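Local coordinates for Mll7089 protein (Mesorhizobium loti, PDB 2OZ8) that is of unknown function but belongs to the mandelate racemase branch of the enolase superfamily and may be a magnesium-dependent hydro-lyase, at residues R130-A135 / D335-A340; I295-L300 / W315-F320; H325-P330 / H346-S351. All blocks are in the same frame, centred on the assembly; numbering follows the deposited sequence.

Interaction 1 (R130-A135 / D335-A340); sequences RNRVKA and DGYAYA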
ATOM      1  N   ARG A 130      34.359  23.184  -2.547  1.00 43.68           N
ATOM      2  CA  ARG A 130      35.170  23.288  -1.368  1.00 43.97           C
ATOM      3  C   ARG A 130      36.291  22.279  -1.403  1.00 41.45           C
ATOM      4  O   ARG A 130      36.362  21.442  -2.288  1.00 40.30           O
ATOM      5  CB  ARG A 130      34.322  23.236  -0.080  1.00 43.70           C
ATOM      6  CG  ARG A 130      33.434  21.964   0.155  1.00 49.08           C
ATOM      7  CD  ARG A 130      32.243  22.285   1.150  1.00 50.24           C
ATOM      8  NE  ARG A 130      31.429  23.386   0.590  1.00 64.15           N
ATOM      9  CZ  ARG A 130      30.904  24.401   1.286  1.00 67.70           C
ATOM     10  NH1 ARG A 130      31.073  24.473   2.603  1.00 67.00           N
ATOM     11  NH2 ARG A 130      30.210  25.347   0.649  1.00 68.90           N
ATOM     12  N   ASN A 131      37.197  22.387  -0.456  1.00 40.36           N
ATOM     13  CA  ASN A 131      38.332  21.523  -0.469  1.00 40.65           C
ATOM     14  C   ASN A 131      38.509  20.771   0.838  1.00 39.53           C
ATOM     15  O   ASN A 131      39.520  20.113   1.039  1.00 39.01           O
ATOM     16  CB  ASN A 131      39.594  22.276  -0.950  1.00 41.40           C
ATOM     17  CG  ASN A 131      40.368  22.925   0.167  1.00 45.68           C
ATOM     18  OD1 ASN A 131      39.793  23.504   1.101  1.00 50.35           O
ATOM     19  ND2 ASN A 131      41.712  22.821   0.092  1.00 49.21           N
ATOM     20  N   ARG A 132      37.519  20.858   1.725  1.00 38.22           N
ATOM     21  CA  ARG A 132      37.646  20.126   2.956  1.00 37.92           C
ATOM     22  C   ARG A 132      36.354  19.581   3.515  1.00 37.99           C
ATOM     23  O   ARG A 132      35.260  20.078   3.215  1.00 39.33           O
ATOM     24  CB  ARG A 132      38.365  20.951   4.009  1.00 38.22           C
ATOM     25  CG  ARG A 132      37.499  21.896   4.713  1.00 38.99           C
ATOM     26  CD  ARG A 132      38.261  22.725   5.654  1.00 40.47           C
ATOM     27  NE  ARG A 132      37.343  23.638   6.303  1.00 45.90           N
ATOM     28  CZ  ARG A 132      37.680  24.399   7.339  1.00 47.82           C
ATOM     29  NH1 ARG A 132      38.936  24.343   7.804  1.00 48.64           N
ATOM     30  NH2 ARG A 132      36.774  25.200   7.890  1.00 40.58           N
ATOM     31  N   VAL A 133      36.509  18.554   4.345  1.00 37.31           N
ATOM     32  CA  VAL A 133      35.421  17.886   5.025  1.00 35.51           C
ATOM     33  C   VAL A 133      35.831  17.506   6.442  1.00 35.81           C
ATOM     34  O   VAL A 133      36.971  17.183   6.690  1.00 37.24           O
ATOM     35  CB  VAL A 133      35.000  16.642   4.216  1.00 35.38           C
ATOM     36  CG1 VAL A 133      36.065  15.583   4.196  1.00 29.69           C
ATOM     37  CG2 VAL A 133      33.661  16.138   4.712  1.00 35.21           C
ATOM     38  N   LYS A 134      34.911  17.558   7.377  1.00 36.09           N
ATOM     39  CA  LYS A 134      35.145  17.016   8.727  1.00 36.32           C
ATOM     40  C   LYS A 134      35.468  15.544   8.731  1.00 36.40           C
ATOM     41  O   LYS A 134      34.840  14.724   8.015  1.00 36.28           O
ATOM     42  CB  LYS A 134      33.898  17.202   9.569  1.00 35.96           C
ATOM     43  CG  LYS A 134      33.510  18.662   9.701  1.00 38.60           C
ATOM     44  CD  LYS A 134      32.408  18.839  10.726  1.00 39.03           C
ATOM     45  CE  LYS A 134      31.171  19.256  10.051  1.00 42.83           C
ATOM     46  NZ  LYS A 134      30.208  19.681  11.099  1.00 49.40           N
ATOM     47  N   ALA A 135      36.407  15.182   9.587  1.00 36.31           N
ATOM     48  CA  ALA A 135      36.814  13.804   9.689  1.00 36.47           C
ATOM     49  C   ALA A 135      36.489  13.346  11.109  1.00 36.59           C
ATOM     50  O   ALA A 135      36.618  14.113  12.039  1.00 36.77           O
ATOM     51  CB  ALA A 135      38.333  13.680   9.377  1.00 36.79           C
ATOM     52  N   ASP A 335      43.378  19.175  12.451  1.00 49.56           N
ATOM     53  CA  ASP A 335      42.328  19.631  13.374  1.00 49.27           C
ATOM     54  C   ASP A 335      40.903  19.124  13.084  1.00 47.24           C
ATOM     55  O   ASP A 335      39.942  19.893  13.107  1.00 46.45           O
ATOM     56  CB  ASP A 335      42.361  21.162  13.528  1.00 50.80           C
ATOM     57  CG  ASP A 335      43.637  21.640  14.215  1.00 57.13           C
ATOM     58  OD1 ASP A 335      44.221  20.838  15.025  1.00 61.52           O
ATOM     59  OD2 ASP A 335      44.078  22.785  13.912  1.00 60.65           O
ATOM     60  N   GLY A 336      40.786  17.831  12.792  1.00 45.22           N
ATOM     61  CA  GLY A 336      39.496  17.235  12.512  1.00 43.28           C
ATOM     62  C   GLY A 336      38.899  17.573  11.162  1.00 42.81           C
ATOM     63  O   GLY A 336      37.694  17.334  10.951  1.00 43.05           O
ATOM     64  N   TYR A 337      39.709  18.128  10.248  1.00 41.74           N
ATOM     65  CA  TYR A 337      39.271  18.298   8.862  1.00 41.30           C
ATOM     66  C   TYR A 337      40.174  17.560   7.893  1.00 40.98           C
ATOM     67  O   TYR A 337      41.407  17.624   8.013  1.00 41.55           O
ATOM     68  CB  TYR A 337      39.246  19.755   8.460  1.00 41.69           C
ATOM     69  CG  TYR A 337      38.073  20.547   8.979  1.00 42.35           C
ATOM     70  CD1 TYR A 337      36.869  20.556   8.292  1.00 40.85           C
ATOM     71  CD2 TYR A 337      38.195  21.352  10.124  1.00 42.70           C
ATOM     72  CE1 TYR A 337      35.804  21.288   8.736  1.00 42.46           C
ATOM     73  CE2 TYR A 337      37.129  22.100  10.585  1.00 41.88           C
ATOM     74  CZ  TYR A 337      35.946  22.065   9.878  1.00 44.27           C
ATOM     75  OH  TYR A 337      34.877  22.807  10.300  1.00 47.25           O
ATOM     76  N   ALA A 338      39.564  16.868   6.933  1.00 39.62           N
ATOM     77  CA  ALA A 338      40.303  16.213   5.881  1.00 38.40           C
ATOM     78  C   ALA A 338      40.325  17.154   4.695  1.00 38.37           C
ATOM     79  O   ALA A 338      39.313  17.811   4.373  1.00 38.05           O
ATOM     80  CB  ALA A 338      39.697  14.842   5.510  1.00 38.10           C
ATOM     81  N   TYR A 339      41.486  17.231   4.057  1.00 37.89           N
ATOM     82  CA  TYR A 339      41.682  18.160   2.972  1.00 38.45           C
ATOM     83  C   TYR A 339      41.947  17.449   1.686  1.00 38.91           C
ATOM     84  O   TYR A 339      42.882  16.638   1.587  1.00 39.39           O
ATOM     85  CB  TYR A 339      42.859  19.052   3.288  1.00 38.49           C
ATOM     86  CG  TYR A 339      42.555  20.072   4.363  1.00 38.28           C
ATOM     87  CD1 TYR A 339      42.055  21.331   4.024  1.00 36.68           C
ATOM     88  CD2 TYR A 339      42.745  19.776   5.712  1.00 36.97           C
ATOM     89  CE1 TYR A 339      41.745  22.259   4.991  1.00 35.13           C
ATOM     90  CE2 TYR A 339      42.458  20.706   6.674  1.00 36.12           C
ATOM     91  CZ  TYR A 339      41.989  21.952   6.313  1.00 36.20           C
ATOM     92  OH  TYR A 339      41.698  22.886   7.273  1.00 39.04           O
ATOM     93  N   ALA A 340      41.129  17.740   0.691  1.00 38.96           N
ATOM     94  CA  ALA A 340      41.399  17.248  -0.645  1.00 40.07           C
ATOM     95  C   ALA A 340      42.492  18.130  -1.238  1.00 41.17           C
ATOM     96  O   ALA A 340      42.300  19.351  -1.373  1.00 42.21           O
ATOM     97  CB  ALA A 340      40.160  17.299  -1.487  1.00 40.04           C
TER

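Interaction 2 (I295-L300 / W315-F320); sequences IGNTFL and WLEYSF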
ATOM      1  N   ILE A 295      30.780   9.278   4.133  1.00 35.18           N
ATOM      2  CA  ILE A 295      31.857   8.495   3.536  1.00 34.84           C
ATOM      3  C   ILE A 295      32.632   7.705   4.621  1.00 34.69           C
ATOM      4  O   ILE A 295      33.179   8.292   5.577  1.00 34.85           O
ATOM      5  CB  ILE A 295      32.809   9.429   2.784  1.00 34.74           C
ATOM      6  CG1 ILE A 295      32.000  10.392   1.867  1.00 34.13           C
ATOM      7  CG2 ILE A 295      33.971   8.631   2.133  1.00 35.77           C
ATOM      8  CD1 ILE A 295      31.494   9.907   0.540  1.00 30.47           C
ATOM      9  N   GLY A 296      32.605   6.386   4.482  1.00 33.64           N
ATOM     10  CA  GLY A 296      33.336   5.503   5.328  1.00 35.00           C
ATOM     11  C   GLY A 296      34.797   5.363   4.878  1.00 36.64           C
ATOM     12  O   GLY A 296      35.278   6.105   3.977  1.00 35.91           O
ATOM     13  N   ASN A 297      35.499   4.434   5.543  1.00 36.12           N
ATOM     14  CA  ASN A 297      36.889   4.157   5.229  1.00 36.31           C
ATOM     15  C   ASN A 297      37.054   3.913   3.755  1.00 36.54           C
ATOM     16  O   ASN A 297      36.349   3.082   3.196  1.00 36.45           O
ATOM     17  CB  ASN A 297      37.415   2.959   6.000  1.00 35.06           C
ATOM     18  CG  ASN A 297      37.637   3.281   7.436  1.00 35.42           C
ATOM     19  OD1 ASN A 297      37.221   2.533   8.327  1.00 35.96           O
ATOM     20  ND2 ASN A 297      38.270   4.421   7.689  1.00 35.60           N
ATOM     21  N   THR A 298      37.927   4.706   3.137  1.00 36.36           N
ATOM     22  CA  THR A 298      38.451   4.392   1.828  1.00 36.05           C
ATOM     23  C   THR A 298      39.954   4.171   1.985  1.00 37.05           C
ATOM     24  O   THR A 298      40.601   4.804   2.825  1.00 37.74           O
ATOM     25  CB  THR A 298      38.046   5.444   0.760  1.00 36.14           C
ATOM     26  OG1 THR A 298      38.504   6.773   1.098  1.00 35.84           O
ATOM     27  CG2 THR A 298      36.503   5.472   0.623  1.00 32.56           C
ATOM     28  N   PHE A 299      40.508   3.221   1.243  1.00 37.58           N
ATOM     29  CA  PHE A 299      41.944   2.972   1.320  1.00 36.58           C
ATOM     30  C   PHE A 299      42.733   4.235   1.028  1.00 35.74           C
ATOM     31  O   PHE A 299      42.606   4.807  -0.028  1.00 35.10           O
ATOM     32  CB  PHE A 299      42.395   1.809   0.421  1.00 36.93           C
ATOM     33  CG  PHE A 299      43.666   1.184   0.888  1.00 37.37           C
ATOM     34  CD1 PHE A 299      43.638   0.065   1.704  1.00 40.00           C
ATOM     35  CD2 PHE A 299      44.903   1.759   0.580  1.00 38.84           C
ATOM     36  CE1 PHE A 299      44.816  -0.500   2.174  1.00 40.88           C
ATOM     37  CE2 PHE A 299      46.092   1.192   1.035  1.00 40.38           C
ATOM     38  CZ  PHE A 299      46.051   0.071   1.838  1.00 39.49           C
ATOM     39  N   LEU A 300      43.517   4.663   2.015  1.00 35.58           N
ATOM     40  CA  LEU A 300      44.329   5.865   1.966  1.00 35.53           C
ATOM     41  C   LEU A 300      43.572   7.160   1.745  1.00 35.27           C
ATOM     42  O   LEU A 300      44.153   8.147   1.316  1.00 35.28           O
ATOM     43  CB  LEU A 300      45.525   5.723   0.978  1.00 35.79           C
ATOM     44  CG  LEU A 300      46.698   4.952   1.583  1.00 36.53           C
ATOM     45  CD1 LEU A 300      47.818   4.742   0.577  1.00 35.47           C
ATOM     46  CD2 LEU A 300      47.219   5.639   2.834  1.00 34.40           C
ATOM     47  N   TRP A 315      30.659  14.295   6.661  1.00 35.38           N
ATOM     48  CA  TRP A 315      31.609  13.454   7.434  1.00 34.41           C
ATOM     49  C   TRP A 315      32.352  12.388   6.638  1.00 33.84           C
ATOM     50  O   TRP A 315      31.798  11.710   5.786  1.00 34.59           O
ATOM     51  CB  TRP A 315      30.950  12.780   8.629  1.00 33.49           C
ATOM     52  CG  TRP A 315      30.427  13.697   9.672  1.00 33.98           C
ATOM     53  CD1 TRP A 315      29.127  14.075   9.859  1.00 31.06           C
ATOM     54  CD2 TRP A 315      31.200  14.318  10.747  1.00 33.45           C
ATOM     55  NE1 TRP A 315      29.044  14.934  10.966  1.00 31.89           N
ATOM     56  CE2 TRP A 315      30.295  15.095  11.523  1.00 32.64           C
ATOM     57  CE3 TRP A 315      32.563  14.295  11.108  1.00 30.54           C
ATOM     58  CZ2 TRP A 315      30.712  15.836  12.675  1.00 33.11           C
ATOM     59  CZ3 TRP A 315      32.993  15.070  12.216  1.00 31.76           C
ATOM     60  CH2 TRP A 315      32.056  15.817  12.998  1.00 32.44           C
ATOM     61  N   LEU A 316      33.619  12.242   6.945  1.00 34.30           N
ATOM     62  CA  LEU A 316      34.471  11.216   6.355  1.00 35.55           C
ATOM     63  C   LEU A 316      35.148  10.401   7.478  1.00 35.18           C
ATOM     64  O   LEU A 316      35.652  10.970   8.440  1.00 35.14           O
ATOM     65  CB  LEU A 316      35.537  11.865   5.427  1.00 36.18           C
ATOM     66  CG  LEU A 316      36.650  10.913   4.978  1.00 36.57           C
ATOM     67  CD1 LEU A 316      37.215  11.328   3.677  1.00 36.57           C
ATOM     68  CD2 LEU A 316      37.769  10.884   6.094  1.00 40.24           C
ATOM     69  N   GLU A 317      35.137   9.084   7.349  1.00 35.03           N
ATOM     70  CA  GLU A 317      35.717   8.209   8.349  1.00 35.03           C
ATOM     71  C   GLU A 317      37.242   8.112   8.246  1.00 35.95           C
ATOM     72  O   GLU A 317      37.786   7.860   7.153  1.00 36.34           O
ATOM     73  CB  GLU A 317      35.100   6.803   8.227  1.00 34.64           C
ATOM     74  CG  GLU A 317      35.510   5.855   9.355  1.00 34.76           C
ATOM     75  CD  GLU A 317      34.846   4.543   9.296  1.00 38.28           C
ATOM     76  OE1 GLU A 317      34.264   4.247   8.241  1.00 44.49           O
ATOM     77  OE2 GLU A 317      34.904   3.786  10.279  1.00 37.18           O
ATOM     78  N   TYR A 318      37.929   8.252   9.380  1.00 36.15           N
ATOM     79  CA  TYR A 318      39.384   7.965   9.433  1.00 36.34           C
ATOM     80  C   TYR A 318      39.736   7.014  10.599  1.00 35.95           C
ATOM     81  O   TYR A 318      39.315   7.244  11.725  1.00 36.35           O
ATOM     82  CB  TYR A 318      40.232   9.253   9.487  1.00 37.00           C
ATOM     83  CG  TYR A 318      41.707   8.926   9.482  1.00 38.14           C
ATOM     84  CD1 TYR A 318      42.343   8.479   8.319  1.00 37.80           C
ATOM     85  CD2 TYR A 318      42.444   8.971  10.667  1.00 40.30           C
ATOM     86  CE1 TYR A 318      43.681   8.093   8.333  1.00 37.98           C
ATOM     87  CE2 TYR A 318      43.794   8.585  10.708  1.00 39.86           C
ATOM     88  CZ  TYR A 318      44.394   8.169   9.541  1.00 39.62           C
ATOM     89  OH  TYR A 318      45.687   7.808   9.606  1.00 38.80           O
ATOM     90  N   SER A 319      40.525   5.980  10.327  1.00 35.30           N
ATOM     91  CA  SER A 319      40.676   4.858  11.258  1.00 35.47           C
ATOM     92  C   SER A 319      42.113   4.583  11.727  1.00 35.27           C
ATOM     93  O   SER A 319      42.394   3.560  12.320  1.00 33.45           O
ATOM     94  CB  SER A 319      40.069   3.603  10.662  1.00 35.07           C
ATOM     95  OG  SER A 319      38.649   3.709  10.601  1.00 36.60           O
ATOM     96  N   PHE A 320      43.017   5.520  11.442  1.00 35.78           N
ATOM     97  CA  PHE A 320      44.387   5.422  11.913  1.00 35.90           C
ATOM     98  C   PHE A 320      45.089   4.140  11.479  1.00 35.62           C
ATOM     99  O   PHE A 320      45.945   3.663  12.192  1.00 35.12           O
ATOM    100  CB  PHE A 320      44.452   5.616  13.454  1.00 34.91           C
ATOM    101  CG  PHE A 320      43.852   6.903  13.896  1.00 34.24           C
ATOM    102  CD1 PHE A 320      44.628   8.033  13.992  1.00 31.01           C
ATOM    103  CD2 PHE A 320      42.472   6.997  14.187  1.00 34.49           C
ATOM    104  CE1 PHE A 320      44.086   9.223  14.369  1.00 30.67           C
ATOM    105  CE2 PHE A 320      41.910   8.216  14.566  1.00 32.91           C
ATOM    106  CZ  PHE A 320      42.715   9.325  14.635  1.00 32.79           C
TER
HETATM  107  O   HOH W   1      39.007   6.857   5.089  1.00 51.00           O

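Interaction 3 (H325-P330 / H346-S351); sequences HLVEQP and HGLVLS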
ATOM      1  N   HIS A 325      52.957   4.526   4.616  1.00 43.82           N
ATOM      2  CA  HIS A 325      54.248   4.212   4.062  1.00 44.54           C
ATOM      3  C   HIS A 325      54.162   3.799   2.574  1.00 45.20           C
ATOM      4  O   HIS A 325      55.182   3.829   1.825  1.00 46.82           O
ATOM      5  CB  HIS A 325      54.916   3.119   4.892  1.00 43.76           C
ATOM      6  CG  HIS A 325      54.200   1.817   4.836  1.00 45.03           C
ATOM      7  ND1 HIS A 325      52.990   1.603   5.467  1.00 41.77           N
ATOM      8  CD2 HIS A 325      54.516   0.655   4.212  1.00 45.64           C
ATOM      9  CE1 HIS A 325      52.593   0.368   5.234  1.00 41.44           C
ATOM     10  NE2 HIS A 325      53.501  -0.230   4.475  1.00 43.64           N
ATOM     11  N   LEU A 326      52.964   3.441   2.134  1.00 43.98           N
ATOM     12  CA  LEU A 326      52.803   2.976   0.792  1.00 43.03           C
ATOM     13  C   LEU A 326      52.789   4.104  -0.241  1.00 43.25           C
ATOM     14  O   LEU A 326      52.981   3.832  -1.429  1.00 43.21           O
ATOM     15  CB  LEU A 326      51.564   2.105   0.655  1.00 42.86           C
ATOM     16  CG  LEU A 326      51.394   0.772   1.382  1.00 42.59           C
ATOM     17  CD1 LEU A 326      49.932   0.330   1.294  1.00 41.65           C
ATOM     18  CD2 LEU A 326      52.307  -0.345   0.897  1.00 40.89           C
ATOM     19  N   VAL A 327      52.573   5.350   0.182  1.00 42.87           N
ATOM     20  CA  VAL A 327      52.441   6.457  -0.773  1.00 42.93           C
ATOM     21  C   VAL A 327      53.395   7.616  -0.440  1.00 45.25           C
ATOM     22  O   VAL A 327      53.863   7.734   0.708  1.00 45.48           O
ATOM     23  CB  VAL A 327      50.990   7.030  -0.799  1.00 42.81           C
ATOM     24  CG1 VAL A 327      50.016   6.141  -1.634  1.00 39.96           C
ATOM     25  CG2 VAL A 327      50.502   7.298   0.634  1.00 41.14           C
ATOM     26  N   GLU A 328      53.649   8.491  -1.420  1.00 46.45           N
ATOM     27  CA  GLU A 328      54.589   9.610  -1.231  1.00 48.09           C
ATOM     28  C   GLU A 328      54.048  10.607  -0.255  1.00 48.08           C
ATOM     29  O   GLU A 328      54.719  10.901   0.718  1.00 48.84           O
ATOM     30  CB  GLU A 328      54.966  10.283  -2.556  1.00 47.41           C
ATOM     31  CG  GLU A 328      55.745   9.337  -3.462  1.00 49.49           C
ATOM     32  CD  GLU A 328      56.057   9.878  -4.842  1.00 52.33           C
ATOM     33  OE1 GLU A 328      55.518  10.957  -5.260  1.00 55.76           O
ATOM     34  OE2 GLU A 328      56.867   9.184  -5.519  1.00 58.51           O
ATOM     35  N   GLN A 329      52.850  11.134  -0.508  1.00 48.38           N
ATOM     36  CA  GLN A 329      52.151  11.992   0.464  1.00 48.90           C
ATOM     37  C   GLN A 329      50.682  11.639   0.653  1.00 48.32           C
ATOM     38  O   GLN A 329      49.853  11.812  -0.258  1.00 49.35           O
ATOM     39  CB  GLN A 329      52.297  13.499   0.165  1.00 48.70           C
ATOM     40  CG  GLN A 329      52.307  13.800  -1.264  1.00 50.93           C
ATOM     41  CD  GLN A 329      52.910  15.134  -1.617  1.00 52.98           C
ATOM     42  OE1 GLN A 329      52.784  16.114  -0.883  1.00 55.77           O
ATOM     43  NE2 GLN A 329      53.554  15.181  -2.772  1.00 52.08           N
ATOM     44  N   PRO A 330      50.348  11.217   1.864  1.00 47.12           N
ATOM     45  CA  PRO A 330      49.004  10.813   2.255  1.00 46.33           C
ATOM     46  C   PRO A 330      48.121  12.049   2.307  1.00 45.20           C
ATOM     47  O   PRO A 330      48.653  13.163   2.269  1.00 45.03           O
ATOM     48  CB  PRO A 330      49.201  10.243   3.674  1.00 46.85           C
ATOM     49  CG  PRO A 330      50.441  10.897   4.177  1.00 47.36           C
ATOM     50  CD  PRO A 330      51.313  11.158   2.973  1.00 46.58           C
ATOM     51  N   HIS A 346      43.853  12.069  -7.579  1.00 34.03           N
ATOM     52  CA  HIS A 346      43.430  12.027  -6.194  1.00 34.74           C
ATOM     53  C   HIS A 346      44.581  12.399  -5.239  1.00 35.34           C
ATOM     54  O   HIS A 346      44.391  12.469  -4.038  1.00 35.13           O
ATOM     55  CB  HIS A 346      42.742  10.701  -5.811  1.00 34.35           C
ATOM     56  CG  HIS A 346      43.484   9.457  -6.194  1.00 35.49           C
ATOM     57  ND1 HIS A 346      44.839   9.282  -5.982  1.00 36.58           N
ATOM     58  CD2 HIS A 346      43.037   8.300  -6.743  1.00 36.26           C
ATOM     59  CE1 HIS A 346      45.190   8.069  -6.384  1.00 38.11           C
ATOM     60  NE2 HIS A 346      44.116   7.459  -6.866  1.00 38.23           N
ATOM     61  N   GLY A 347      45.771  12.630  -5.806  1.00 36.46           N
ATOM     62  CA  GLY A 347      46.960  13.069  -5.068  1.00 36.43           C
ATOM     63  C   GLY A 347      47.724  11.922  -4.444  1.00 37.76           C
ATOM     64  O   GLY A 347      48.670  12.158  -3.720  1.00 38.52           O
ATOM     65  N   LEU A 348      47.305  10.668  -4.656  1.00 38.10           N
ATOM     66  CA  LEU A 348      48.037   9.558  -4.051  1.00 37.12           C
ATOM     67  C   LEU A 348      48.932   8.959  -5.113  1.00 37.29           C
ATOM     68  O   LEU A 348      48.488   8.597  -6.211  1.00 35.82           O
ATOM     69  CB  LEU A 348      47.130   8.516  -3.367  1.00 36.33           C
ATOM     70  CG  LEU A 348      46.204   9.030  -2.237  1.00 38.68           C
ATOM     71  CD1 LEU A 348      45.106   8.009  -1.932  1.00 35.48           C
ATOM     72  CD2 LEU A 348      46.955   9.513  -0.909  1.00 36.19           C
ATOM     73  N   VAL A 349      50.221   8.896  -4.788  1.00 37.81           N
ATOM     74  CA  VAL A 349      51.215   8.273  -5.680  1.00 37.06           C
ATOM     75  C   VAL A 349      52.008   7.270  -4.898  1.00 36.93           C
ATOM     76  O   VAL A 349      52.512   7.580  -3.848  1.00 37.30           O
ATOM     77  CB  VAL A 349      52.203   9.318  -6.329  1.00 37.22           C
ATOM     78  CG1 VAL A 349      53.220   8.583  -7.216  1.00 35.82           C
ATOM     79  CG2 VAL A 349      51.459  10.382  -7.122  1.00 32.78           C
ATOM     80  N   LEU A 350      52.124   6.074  -5.433  1.00 38.51           N
ATOM     81  CA  LEU A 350      52.770   4.966  -4.763  1.00 40.77           C
ATOM     82  C   LEU A 350      54.241   5.277  -4.460  1.00 42.92           C
ATOM     83  O   LEU A 350      54.927   5.915  -5.268  1.00 44.58           O
ATOM     84  CB  LEU A 350      52.671   3.767  -5.665  1.00 40.66           C
ATOM     85  CG  LEU A 350      52.591   2.391  -5.052  1.00 41.45           C
ATOM     86  CD1 LEU A 350      51.413   2.295  -4.127  1.00 37.52           C
ATOM     87  CD2 LEU A 350      52.461   1.436  -6.229  1.00 43.91           C
ATOM     88  N   SER A 351      54.725   4.883  -3.293  1.00 44.43           N
ATOM     89  CA  SER A 351      56.096   5.194  -2.921  1.00 46.08           C
ATOM     90  C   SER A 351      57.020   4.157  -3.563  1.00 47.55           C
ATOM     91  O   SER A 351      56.820   2.955  -3.429  1.00 47.38           O
ATOM     92  CB  SER A 351      56.214   5.219  -1.412  1.00 46.00           C
ATOM     93  OG  SER A 351      57.517   4.933  -0.946  1.00 47.87           O
TER
HETATM   94  O   HOH W   2      57.080   5.865   2.174  1.00 51.69           O
HETATM   95  O   HOH W   3      51.209  10.450  -2.758  1.00 42.65           O

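Interaction 1 (R130-A135 / D335-A340)
R132 and Y337 stack face to face: the guanidinium lies flat over one face of the phenol ring, the planes only 5° apart and CZ of R132 3.8 Å from the centroid of the Y337 ring. This is a cation-pi stack, centred rather than slipped. CG of R132 sits between the backbone N and the carbonyl carbon (chi1 82°), and from there the chain runs extended to NE, carrying the charged end over Y337 while the methylene groups pass Y339. Against the Y339 ring, CB of R132 makes an off-centre CH-pi contact. At the far end, NH1 of R132 donates to Y339 OH at 3.2 Å, with the hydroxyl oxygen in the guanidinium plane.

Next along the strand, K134 runs beside Y337, with CG of K134 3.6 Å from CE1 of Y337. The lysine chain then bends, and its amine forms a salt bridge with E314. On the face of the sheet opposite R132 and Y339, CG1 of V133 packs 3.9 Å from CB of A338, with helix 304-309 beneath them.

The backbones form an antiparallel pair between strand 337-339 and the start of strand 132-138, the first strand of the barrel. V133 and A338 are the hydrogen-bonded pair: V133 N reaches A338 O at 2.9 Å, and A338 N reaches V133 O at 2.6 Å. A340 N to N131 O and A135 N to G336 O extend the pairing at its two ends.

Chemically, the contact has two characters: small apolar groups seal the side toward the helix, while on the more exposed side the stack and the in-plane bond together fix the rotation of the R132 guanidinium, whose positive charge is probably stabilised by the pi electrons of the Y337 ring.

Interaction 2 (I295-L300 / W315-F320)
N297, in the loop just past strand 293-295, and E317, near the C-terminal end of the neighbouring strand 313-318, lie across each other, the amide and carboxylate groups stacked with their planes 20° apart. The E317 chain is extended, CG anti to the backbone N (chi1 -172°), which brings its carboxylate to the loop that holds N297. There OE1 of E317 receives the backbone N of N297 at 3.0 Å, the donor standing above the carboxylate plane. The other oxygen, OE2, belongs to a different set of partners: it forms a salt bridge with K165 and a hydrogen bond with S138. The N297 side chain also closes on the hydroxyl of S319.

I295 supplies the regular part of the contact. It bridges L316 in parallel fashion, its N bonded to W315 O at 3.1 Å and its O accepting E317 N at 2.8 Å. Just beyond, where the strands separate, a water takes over and joins T298 N at 3.1 Å to E317 O.

These are the last two strands of the (beta/alpha)-barrel, and in the enolase superfamily the active site lies at this end of the barrel. The E317 carboxylate is buried yet well provided for: a backbone N-H meets one oxygen, while a lysine and a serine hold the other. That grip ties the loop after strand 293-295 to the neighbouring strands and should keep the carboxylate from turning.

Interaction 3 (H325-P330 / H346-S351)
H325, whose carbonyl O touches CB of S351, carries an imidazole with L326 CG over one face, 3.9 Å above the plane and displaced toward the rim; W358 and F15 meet that ring in edge-to-face fashion. Here two loops of the enolase-type (beta/alpha)-barrel domain join by a single bridge, V327 with L350, just ahead of helix 352-357, which S351 N-caps through its OG and A354 N. The H346 imidazole works through its edge, where ND1 accepts L348 N at 3.1 Å in the ring plane, while NE2 bonds to L47 O. Two backbone bonds make the join: S351 N to L326 O and E328 N to V349 O, both 2.8 Å. A water extends it, bonded to Q329 N, V349 N and G347 O.

Around the bridge, L348 CB packs on V327 CG1. L350 starts away from the partner loop, but its CD1 comes back to 3.5 Å from L326 O; the same side chain touches A35 and E37 of strand 27-40, linking this join to the N-terminal sheet. On the exposed side E328, extended beyond CG, crosses V349 obliquely: OE1 of E328 stands 3.8 Å from CG1 of V349.

How the interactions relate
Going from the N terminus, 130-135 opens the barrel and waits some 200 residues for its partner 335-340, so interaction 1 closes a loop holding nearly the whole barrel. Interaction 2 is nested inside that loop, joining 295-300 to 315-320 around helix 304-309. Interaction 3 crosses interaction 1, because 325-330 lies inside its loop and 346-351 after 335-340; it closes the short loop carrying strands 333-334 and 337-339. Interactions 1 and 2 meet in one sheet, where K134 O and L316 N probably bond at 3.0 Å. Interactions 2 and 3 follow in series and pack through L300 and F299 against L348, V327 and L326. Interactions 1 and 3 do not touch, their nearest atoms about 7 Å apart.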